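Local coordinates for organic hydroperoxide resistance protein OHRB (Bacillus subtilis, PDB 2BJO) that helps protect the bacterium from organic hydroperoxides during stress, probably by reducing them in a thiol-dependent reaction as related Ohr proteins do, at residues L25-V30 with T40-E45; G58-V63 with E110-A115; E70-I75 with N99-D104; E76-L81 with G93-V98. The protein carries 3 engineered substitutions. One frame throughout, in Å; residues are numbered along the deposited sequence.

Contact 1. Residues L25-V30 with T40-E45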
# COMPACT_ATOMS: atom_id res chain seq x y z
N LEU A 25 -6.40 8.05 8.96
CA LEU A 25 -4.95 7.76 9.11
C LEU A 25 -4.15 8.97 9.60
O LEU A 25 -4.15 10.04 9.00
CB LEU A 25 -4.35 7.23 7.81
CG LEU A 25 -5.03 6.03 7.14
CD1 LEU A 25 -4.29 5.58 5.86
CD2 LEU A 25 -5.22 4.82 8.07
N ASP A 26 -3.44 8.85 10.72
CA ASP A 26 -2.76 10.04 11.25
C ASP A 26 -1.55 9.50 12.00
O ASP A 26 -1.68 9.11 13.14
CB ASP A 26 -3.70 10.86 12.12
CG ASP A 26 -3.18 12.26 12.43
OD1 ASP A 26 -3.91 12.96 13.15
OD2 ASP A 26 -2.11 12.70 11.97
N PHE A 27 -0.39 9.43 11.35
CA PHE A 27 0.76 8.76 11.93
C PHE A 27 2.07 9.38 11.51
O PHE A 27 2.21 9.85 10.38
CB PHE A 27 0.94 7.29 11.49
CG PHE A 27 -0.25 6.42 11.73
CD1 PHE A 27 -1.22 6.26 10.76
CD2 PHE A 27 -0.38 5.75 12.95
CE1 PHE A 27 -2.32 5.44 10.99
CE2 PHE A 27 -1.48 4.93 13.22
CZ PHE A 27 -2.45 4.78 12.23
N ASP A 28 3.00 9.31 12.45
CA ASP A 28 4.40 9.49 12.09
C ASP A 28 4.89 8.32 11.24
O ASP A 28 4.37 7.22 11.37
CB ASP A 28 5.31 9.57 13.31
CG ASP A 28 4.98 10.72 14.22
OD1 ASP A 28 4.76 11.81 13.69
OD2 ASP A 28 4.95 10.54 15.46
N ILE A 29 5.89 8.60 10.42
CA ILE A 29 6.65 7.64 9.64
C ILE A 29 7.92 7.48 10.45
O ILE A 29 8.61 8.47 10.73
CB ILE A 29 6.91 8.12 8.20
CG1 ILE A 29 5.56 8.37 7.48
CG2 ILE A 29 7.80 7.16 7.44
CD1 ILE A 29 4.66 7.15 7.23
N VAL A 30 8.21 6.24 10.81
CA VAL A 30 9.34 5.96 11.69
C VAL A 30 10.44 5.12 11.04
O VAL A 30 10.24 4.33 10.13
CB VAL A 30 8.93 5.24 13.03
CG1 VAL A 30 8.09 6.17 13.91
CG2 VAL A 30 8.29 3.84 12.82
N THR A 40 6.80 6.50 17.86
CA THR A 40 5.74 5.59 17.45
C THR A 40 5.26 5.91 16.05
O THR A 40 5.19 7.06 15.64
CB THR A 40 4.51 5.73 18.35
OG1 THR A 40 4.08 7.11 18.29
CG2 THR A 40 4.89 5.33 19.77
N GLY A 41 4.92 4.88 15.28
CA GLY A 41 4.40 5.17 13.96
C GLY A 41 4.43 3.99 13.03
O GLY A 41 4.56 2.86 13.47
N THR A 42 4.31 4.32 11.75
CA THR A 42 4.23 3.33 10.69
C THR A 42 5.37 3.58 9.71
O THR A 42 6.23 4.45 9.93
CB THR A 42 2.81 3.30 10.04
OG1 THR A 42 2.64 2.07 9.32
CG2 THR A 42 2.53 4.49 9.16
N ASN A 43 5.36 2.78 8.65
CA ASN A 43 6.25 2.95 7.51
C ASN A 43 5.59 2.47 6.20
O ASN A 43 4.56 1.83 6.26
CB ASN A 43 7.61 2.30 7.80
CG ASN A 43 7.53 0.79 7.92
OD1 ASN A 43 6.85 0.10 7.16
ND2 ASN A 43 8.25 0.28 8.91
N PRO A 44 6.19 2.76 5.03
CA PRO A 44 5.55 2.35 3.78
C PRO A 44 5.38 0.84 3.62
O PRO A 44 4.39 0.43 3.03
CB PRO A 44 6.46 2.96 2.71
CG PRO A 44 7.12 4.08 3.41
CD PRO A 44 7.45 3.46 4.73
N GLU A 45 6.27 0.04 4.18
CA GLU A 45 6.21 -1.43 4.12
C GLU A 45 5.00 -1.97 4.89
O GLU A 45 4.24 -2.76 4.33
CB GLU A 45 7.53 -2.06 4.58
CG GLU A 45 8.69 -1.87 3.60
CD GLU A 45 9.22 -0.44 3.51
OE1 GLU A 45 9.30 0.28 4.53
OE2 GLU A 45 9.56 0.00 2.39
O HOH W 1 2.23 8.23 15.03
O HOH W 2 6.49 9.44 17.58
O HOH W 3 3.17 9.77 17.76
O HOH W 4 10.93 1.72 9.75

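Contact 2. Residues G58-V63 with E110-A115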
# COMPACT_ATOMS: atom_id res chain seq x y z
N GLY A 58 -10.58 -9.26 0.74
CA GLY A 58 -11.73 -8.85 -0.05
C GLY A 58 -11.90 -9.69 -1.30
O GLY A 58 -13.01 -10.08 -1.68
N ALA A 59 -10.77 -9.97 -1.95
CA ALA A 59 -10.72 -10.76 -3.17
C ALA A 59 -11.11 -12.20 -2.90
O ALA A 59 -11.86 -12.81 -3.68
CB ALA A 59 -9.36 -10.62 -3.78
N LEU A 60 -10.62 -12.75 -1.79
CA LEU A 60 -10.93 -14.12 -1.38
C LEU A 60 -12.44 -14.25 -1.06
O LEU A 60 -13.10 -15.22 -1.46
CB LEU A 60 -9.99 -14.48 -0.22
CG LEU A 60 -9.99 -15.95 0.19
CD1 LEU A 60 -9.38 -16.90 -0.85
CD2 LEU A 60 -9.32 -16.07 1.56
N GLU A 61 -12.99 -13.26 -0.37
CA GLU A 61 -14.42 -13.19 -0.06
C GLU A 61 -15.29 -13.08 -1.31
O GLU A 61 -16.32 -13.74 -1.39
CB GLU A 61 -14.72 -11.96 0.80
CG GLU A 61 -16.15 -11.68 1.15
CD GLU A 61 -16.21 -10.36 1.90
OE1 GLU A 61 -16.49 -10.37 3.10
OE2 GLU A 61 -15.96 -9.30 1.32
N HIS A 62 -14.88 -12.23 -2.25
CA HIS A 62 -15.60 -12.12 -3.52
C HIS A 62 -15.55 -13.42 -4.34
O HIS A 62 -16.54 -13.79 -4.93
CB HIS A 62 -15.03 -10.93 -4.32
CG HIS A 62 -15.66 -10.74 -5.66
ND1 HIS A 62 -15.31 -11.49 -6.77
CD2 HIS A 62 -16.64 -9.90 -6.08
CE1 HIS A 62 -16.04 -11.13 -7.81
NE2 HIS A 62 -16.85 -10.16 -7.41
N VAL A 63 -14.43 -14.14 -4.42
CA VAL A 63 -14.34 -15.34 -5.26
C VAL A 63 -15.15 -16.49 -4.65
O VAL A 63 -15.76 -17.30 -5.35
CB VAL A 63 -12.90 -15.77 -5.66
CG1 VAL A 63 -12.31 -14.70 -6.54
CG2 VAL A 63 -12.03 -16.06 -4.47
N GLU A 110 -7.85 -23.39 -4.44
CA GLU A 110 -8.49 -22.84 -5.63
C GLU A 110 -8.85 -21.37 -5.46
O GLU A 110 -8.56 -20.58 -6.36
CB GLU A 110 -9.74 -23.65 -5.98
CG GLU A 110 -10.54 -23.20 -7.20
CD GLU A 110 -11.95 -23.76 -7.16
OE1 GLU A 110 -12.89 -23.04 -7.58
OE2 GLU A 110 -12.11 -24.91 -6.71
N LEU A 111 -9.47 -21.01 -4.34
CA LEU A 111 -9.88 -19.62 -4.09
C LEU A 111 -8.78 -18.59 -3.85
O LEU A 111 -8.93 -17.42 -4.15
CB LEU A 111 -10.87 -19.55 -2.93
CG LEU A 111 -12.14 -20.37 -3.23
CD1 LEU A 111 -12.96 -20.22 -1.98
CD2 LEU A 111 -12.95 -19.99 -4.45
N VAL A 112 -7.67 -19.06 -3.28
CA VAL A 112 -6.46 -18.28 -3.13
C VAL A 112 -5.92 -17.90 -4.51
O VAL A 112 -5.59 -16.73 -4.77
CB VAL A 112 -5.48 -19.05 -2.23
CG1 VAL A 112 -4.03 -18.52 -2.30
CG2 VAL A 112 -5.93 -18.98 -0.78
N ASN A 113 -5.82 -18.88 -5.41
CA ASN A 113 -5.33 -18.58 -6.75
C ASN A 113 -6.28 -17.60 -7.44
O ASN A 113 -5.80 -16.62 -8.00
CB ASN A 113 -5.16 -19.83 -7.58
CG ASN A 113 -4.15 -20.79 -7.01
OD1 ASN A 113 -3.23 -20.40 -6.30
ND2 ASN A 113 -4.31 -22.08 -7.33
N ALA A 114 -7.59 -17.85 -7.38
CA ALA A 114 -8.55 -16.94 -7.98
C ALA A 114 -8.45 -15.52 -7.40
O ALA A 114 -8.45 -14.51 -8.11
CB ALA A 114 -9.95 -17.55 -7.85
N ALA A 115 -8.34 -15.43 -6.08
CA ALA A 115 -8.13 -14.19 -5.36
C ALA A 115 -6.89 -13.45 -5.84
O ALA A 115 -6.93 -12.23 -5.95
CB ALA A 115 -8.04 -14.42 -3.85

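Contact 3. Residues E70-I75 with N99-D104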
# COMPACT_ATOMS: atom_id res chain seq x y z
N GLU A 70 -19.21 -18.90 2.21
CA GLU A 70 -18.93 -17.92 3.24
C GLU A 70 -17.59 -18.27 3.84
O GLU A 70 -17.43 -19.39 4.30
CB GLU A 70 -19.97 -18.01 4.37
CG GLU A 70 -21.40 -17.70 3.95
CD GLU A 70 -21.56 -16.24 3.59
OE1 GLU A 70 -21.10 -15.39 4.37
OE2 GLU A 70 -22.12 -15.93 2.52
N ILE A 71 -16.62 -17.37 3.86
CA ILE A 71 -15.31 -17.70 4.42
C ILE A 71 -14.98 -16.86 5.65
O ILE A 71 -15.41 -15.71 5.79
CB ILE A 71 -14.17 -17.60 3.38
CG1 ILE A 71 -14.15 -16.25 2.69
CG2 ILE A 71 -14.30 -18.72 2.34
CD1 ILE A 71 -12.81 -15.97 2.07
N ASP A 72 -14.22 -17.50 6.53
CA ASP A 72 -13.76 -16.96 7.79
C ASP A 72 -12.25 -17.04 7.58
O ASP A 72 -11.67 -18.14 7.66
CB ASP A 72 -14.33 -17.78 8.94
CG ASP A 72 -13.90 -17.30 10.31
OD1 ASP A 72 -13.30 -16.22 10.41
OD2 ASP A 72 -14.19 -18.03 11.30
N SER A 73 -11.65 -15.90 7.27
CA SER A 73 -10.23 -15.87 6.94
C SER A 73 -9.46 -14.83 7.75
O SER A 73 -10.00 -13.82 8.24
CB SER A 73 -9.99 -15.64 5.43
OG SER A 73 -10.40 -14.34 5.02
N GLU A 74 -8.17 -15.15 7.87
CA GLU A 74 -7.12 -14.30 8.39
C GLU A 74 -5.99 -14.43 7.39
O GLU A 74 -5.56 -15.55 7.08
CB GLU A 74 -6.64 -14.70 9.78
CG GLU A 74 -7.63 -14.41 10.88
CD GLU A 74 -7.13 -14.78 12.27
OE1 GLU A 74 -5.90 -14.85 12.50
OE2 GLU A 74 -7.96 -15.00 13.18
N ILE A 75 -5.57 -13.26 6.91
CA ILE A 75 -4.44 -13.10 6.00
C ILE A 75 -3.35 -12.22 6.63
O ILE A 75 -3.58 -11.03 6.92
CB ILE A 75 -4.88 -12.51 4.65
CG1 ILE A 75 -5.89 -13.52 4.07
CG2 ILE A 75 -3.67 -12.27 3.76
CD1 ILE A 75 -6.74 -12.97 3.03
N ASN A 99 -5.01 -18.10 6.22
CA ASN A 99 -5.70 -18.97 7.15
C ASN A 99 -7.18 -18.88 6.78
O ASN A 99 -7.78 -17.83 6.99
CB ASN A 99 -5.44 -18.60 8.62
CG ASN A 99 -6.23 -19.45 9.62
OD1 ASN A 99 -6.78 -20.51 9.31
ND2 ASN A 99 -6.31 -18.97 10.85
N THR A 100 -7.71 -19.96 6.21
CA THR A 100 -9.14 -20.08 5.92
C THR A 100 -9.90 -21.11 6.78
O THR A 100 -10.83 -21.77 6.30
CB THR A 100 -9.38 -20.44 4.45
OG1 THR A 100 -8.63 -21.62 4.12
CG2 THR A 100 -9.02 -19.29 3.56
N LYS A 101 -9.48 -21.26 8.03
CA LYS A 101 -10.17 -21.99 9.10
C LYS A 101 -10.72 -23.37 8.72
O LYS A 101 -9.91 -24.28 8.52
CB LYS A 101 -11.22 -21.05 9.70
CG LYS A 101 -10.73 -19.68 10.18
CD LYS A 101 -9.90 -19.66 11.47
CE LYS A 101 -9.65 -18.26 12.05
NZ LYS A 101 -10.84 -17.46 12.46
N ASP A 102 -12.04 -23.57 8.60
CA ASP A 102 -12.61 -24.90 8.35
C ASP A 102 -12.83 -25.19 6.86
O ASP A 102 -13.33 -26.26 6.52
CB ASP A 102 -13.91 -25.08 9.15
CG ASP A 102 -13.68 -25.01 10.66
OD1 ASP A 102 -12.80 -25.71 11.22
OD2 ASP A 102 -14.42 -24.22 11.30
N LEU A 103 -12.45 -24.27 5.97
CA LEU A 103 -12.64 -24.50 4.55
C LEU A 103 -11.83 -25.71 4.08
O LEU A 103 -10.67 -25.84 4.46
CB LEU A 103 -12.19 -23.26 3.79
CG LEU A 103 -12.36 -23.20 2.28
CD1 LEU A 103 -13.83 -23.33 1.86
CD2 LEU A 103 -11.80 -21.88 1.84
N ASP A 104 -12.42 -26.56 3.25
CA ASP A 104 -11.63 -27.66 2.70
C ASP A 104 -10.45 -27.03 1.96
O ASP A 104 -10.58 -26.03 1.23
CB ASP A 104 -12.40 -28.58 1.77
CG ASP A 104 -13.52 -29.31 2.49
OD1 ASP A 104 -13.41 -29.71 3.67
OD2 ASP A 104 -14.55 -29.51 1.81
O HOH W 5 -13.61 -20.41 6.08

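Contact 4. Residues E76-L81 with G93-V98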
# COMPACT_ATOMS: atom_id res chain seq x y z
N GLU A 76 -2.19 -12.84 6.82
CA GLU A 76 -1.04 -12.09 7.30
C GLU A 76 -0.21 -11.65 6.11
O GLU A 76 0.42 -12.48 5.47
CB GLU A 76 -0.11 -12.84 8.27
CG GLU A 76 0.85 -11.91 9.02
CD GLU A 76 1.97 -12.64 9.77
OE1 GLU A 76 2.41 -13.75 9.44
OE2 GLU A 76 2.46 -12.12 10.78
N GLY A 77 -0.20 -10.35 5.84
CA GLY A 77 0.68 -9.78 4.84
C GLY A 77 2.05 -9.51 5.46
O GLY A 77 2.12 -8.92 6.54
N GLN A 78 3.10 -9.96 4.77
CA GLN A 78 4.49 -9.83 5.21
C GLN A 78 5.28 -9.16 4.08
O GLN A 78 5.55 -9.74 3.02
CB GLN A 78 5.09 -11.18 5.58
CG GLN A 78 4.21 -12.00 6.51
CD GLN A 78 4.79 -13.37 6.73
OE1 GLN A 78 5.64 -13.81 5.96
NE2 GLN A 78 4.34 -14.04 7.78
N VAL A 79 5.64 -7.90 4.31
CA VAL A 79 6.30 -7.10 3.31
C VAL A 79 7.72 -6.81 3.76
O VAL A 79 7.90 -6.13 4.78
CB VAL A 79 5.50 -5.79 3.07
CG1 VAL A 79 6.30 -4.79 2.19
CG2 VAL A 79 4.14 -6.08 2.48
N SER A 80 8.70 -7.25 2.98
CA SER A 80 10.12 -7.03 3.29
C SER A 80 10.79 -5.94 2.45
O SER A 80 10.60 -5.93 1.23
CB SER A 80 10.93 -8.33 3.14
OG SER A 80 10.43 -9.35 3.99
N LEU A 81 11.56 -5.06 3.10
CA LEU A 81 12.43 -4.15 2.38
C LEU A 81 13.75 -4.88 2.15
O LEU A 81 14.28 -5.51 3.07
CB LEU A 81 12.72 -2.84 3.11
CG LEU A 81 13.43 -1.75 2.33
CD1 LEU A 81 12.57 -1.21 1.19
CD2 LEU A 81 13.78 -0.67 3.37
N GLY A 93 9.57 -7.20 -1.23
CA GLY A 93 9.25 -8.64 -1.26
C GLY A 93 7.95 -8.81 -0.50
O GLY A 93 7.69 -8.09 0.47
N VAL A 94 7.09 -9.73 -0.93
CA VAL A 94 5.79 -9.93 -0.27
C VAL A 94 5.48 -11.41 -0.05
O VAL A 94 5.54 -12.16 -1.01
CB VAL A 94 4.59 -9.32 -1.06
CG1 VAL A 94 3.26 -9.52 -0.31
CG2 VAL A 94 4.74 -7.83 -1.34
N THR A 95 5.11 -11.80 1.17
CA THR A 95 4.50 -13.10 1.44
C THR A 95 3.11 -12.87 2.04
O THR A 95 2.90 -11.98 2.87
CB THR A 95 5.46 -13.99 2.26
OG1 THR A 95 6.58 -14.31 1.41
CG2 THR A 95 4.81 -15.29 2.69
N LEU A 96 2.12 -13.66 1.63
CA LEU A 96 0.78 -13.66 2.21
C LEU A 96 0.50 -15.05 2.78
O LEU A 96 0.56 -16.02 2.04
CB LEU A 96 -0.30 -13.24 1.20
CG LEU A 96 -0.18 -11.88 0.50
CD1 LEU A 96 -1.08 -11.79 -0.73
CD2 LEU A 96 -0.47 -10.71 1.42
N VAL A 97 0.20 -15.14 4.08
CA VAL A 97 -0.05 -16.43 4.75
C VAL A 97 -1.55 -16.42 4.98
O VAL A 97 -2.07 -15.61 5.74
CB VAL A 97 0.71 -16.64 6.06
CG1 VAL A 97 0.55 -18.09 6.56
CG2 VAL A 97 2.20 -16.37 5.91
N VAL A 98 -2.24 -17.34 4.31
CA VAL A 98 -3.69 -17.39 4.33
C VAL A 98 -4.25 -18.51 5.21
O VAL A 98 -3.98 -19.69 4.95
CB VAL A 98 -4.22 -17.53 2.89
CG1 VAL A 98 -5.74 -17.47 2.89
CG2 VAL A 98 -3.63 -16.47 1.98

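Contact 1. Residues L25-V30 with T40-E45
Thr-42 sits against two hydrophobic side chains, Phe-27 and Ile-29, and its methyl does the touching. CG2 lies between the backbone N and the carbonyl carbon (chi1 -162° for OG1), which aims it at segment 25-30: Ile-29 CD1 meets Thr-42 CG2 at 3.9 Å, and the two side chains approach at a slant. Phe-27 reaches the same methyl through its CB, while its ring takes an oblique position beside it. The hydroxyl of Thr-42 is turned elsewhere and bonds to OE1 of Gln-46. The backbones are pinned on both sides of Ile-29. Thr-42 N donates to Asp-28 O at 2.9 Å, and Val-30 N donates to Thr-42 O at 2.8 Å. Gly-41 CA comes 3.3 Å from Asp-28 O, in a CA-H...O contact, with backbone angles that suit glycine. Val-30 straddles the incoming chain: CG1 rests 3.5 Å from Thr-40 O, while CG2 leans over Thr-42 O. The outer edge is wet. Two waters link Asp-28 OD2 to Thr-40, one to its N and one to its OG1, while Asp-28 OD1 is held by His-17 ND1; a further water links Val-30 O to Asn-43 ND2. Asn-43 then occupies the N-cap position, and its OD1 accepts from the backbone N of Gln-46. The contact is thus an isolated beta bridge leading straight into a capped helix start, here that of helix 44-65, the long helix of this OsmC/Ohr-family fold.

Contact 2. Residues G58-V63 with E110-A115
Leu-60 and Val-63 of helix 44-65 pack on Leu-111 and Ala-115 of helix 105-118, a helix-helix contact of the OsmC-like fold that lies near the Cys-55 to Cys-119 disulfide. The segments' axes come within 8.4 Å and run at 118° to each other, so they touch over a short patch. The close side is the buried one. Ala-115 sets its methyl on the backbone of the other helix, CB to Leu-60 N 3.7 Å, and Ala-59 answers with its own CB, 3.6 Å from Ala-115 O. The small side chains of Ala-59 and Ala-115 let their CA atoms come within 4.8 Å. Ala-59 also touches Cys-119, which joins this tight end to the disulfide. Val-112, its CB directed away from helix 44-65, packs on Leu-133 and Leu-135, yet its CG2 still meets Leu-60 CD1. Val-63 and Leu-111 pass antiparallel, and Val-63 CG2 belongs to the tight part, 3.4 Å from Leu-111 O. Its CG1 faces the open side, 3.9 Å from the partly exposed Ala-114 CB, and beyond it Glu-110 and Asn-113 are exposed. Glu-110 takes no part across the helices, bonding instead to Gln-67 and Lys-107. Leu-60, its CG swung anti to the backbone N (chi1 -170°), brings CD1 onto the turn of the other helix, 3.4 Å from Leu-111 O.

Contact 3. Residues E70-I75 with N99-D104
Glu-74 and Asn-99 hold the two chains together by their backbones: Glu-74 N donates to Asn-99 O at 2.8 Å, and Asn-99 N donates to Glu-74 O at 2.7 Å. Beside this antiparallel hydrogen-bonded pair, Ser-73 CA makes a CA-H...O contact of 3.1 Å with the same Asn-99 O. One step on, Lys-101 lays its aliphatic part over Asp-72, CG standing 3.1 Å from Asp-72 O. Its chain bends at chi2 (-73°) and again at chi4, which carries NZ back between two acids. There it makes a weak bond of 3.4 Å to Asp-72 OD1, and a long salt bridge with Glu-74 OE2; the three form a loose charged network on the outer surface. This is where the hairpin of strands 74-84 and 89-99 ends and the chain leaves the sheet for helix 105-118. The exit is a type II' beta turn from Thr-100 to Leu-103, overlapped by an Asx turn in which Asn-99 OD1 accepts from Lys-101 N at 3.1 Å, the donor standing well above the amide plane rather than on a lone pair. That bond helps hold the backbone of Lys-101 at the start of the turn. A water bridges the two chains, accepting from Asp-72 N and donating to Thr-100 O. Farther in, Ile-71 CG2 meets Leu-103 CD2 at 4.1 Å, and both side chains are backed by helices: Ile-71 by Leu-60 and Ala-64, Leu-103 by Ala-108. At the opposite end, Ile-75 pairs with a strand of the second subunit.

Contact 4. Residues E76-L81 with G93-V98
Gln-78 runs along its neighbour Thr-95 on the antiparallel hairpin of strands 74-84 and 89-99, and each step of its side chain has a contact. CB lies 3.6 Å from Thr-95 O, and CG stays close to that same carbonyl. With CG beside the backbone N (chi1 -49°) and the chain extended beyond it, the amide lies with OE1 beside Thr-95 and NE2 at Val-97. CD passes over the Val-97 CG2 methyl. OE1 is 3.7 Å from Thr-95 CG2, while NE2 rests at the same 3.7 Å from Val-97 CG2. NE2 then turns back along its own strand and donates to Glu-76 OE1 at 2.6 Å, in the plane of its amide but well above that of the carboxylate. Six backbone bonds link the strands: Glu-76 with Val-97, Gln-78 with Thr-95, and Ser-80 with Gly-93 are hydrogen-bonded pairs. The other face is apolar, with Val-79 CG2 at 4.2 Å from Val-94 CG2 and Leu-96 CD2 close over Gly-77 CA; Ala-49, Tyr-52 and Phe-56 of helix 44-65 cover it. Strand 74-84 also pairs antiparallel with a strand of the second subunit, and Ser-80 OG bonds to Thr-5 of that subunit. The chemistry implies a two-sided sheet: apolar toward helix 44-65, and mixed but largely polar on the face of Glu-76, Gln-78, Thr-95 and Val-97, where the hydrogen bond from the Gln-78 amide probably steadies the Glu-76 carboxylate and offsets part of its negative charge.

How the contacts relate
Contact 1 comes first along the chain, closing before the others open; contact 2 then spans a stretch that contains contact 3, which in turn contains contact 4. Helix 44-65 ties the ends together, since contact 1 holds its start and contact 2 its later turns, their centres about 29 Å apart on opposite sides of the chain's centre. Contact 4 lies within the hairpin of strands 74-84 and 89-99, and contact 3 at its open end and the loops beyond, with centres about 18 Å apart. Leu-60 of contact 2 reaches Ile-71 and Thr-100 of contact 3 and Val-98 of contact 4, so helices and sheet share one core. All four contacts touch the second subunit, so each lies at or near the dimer interface.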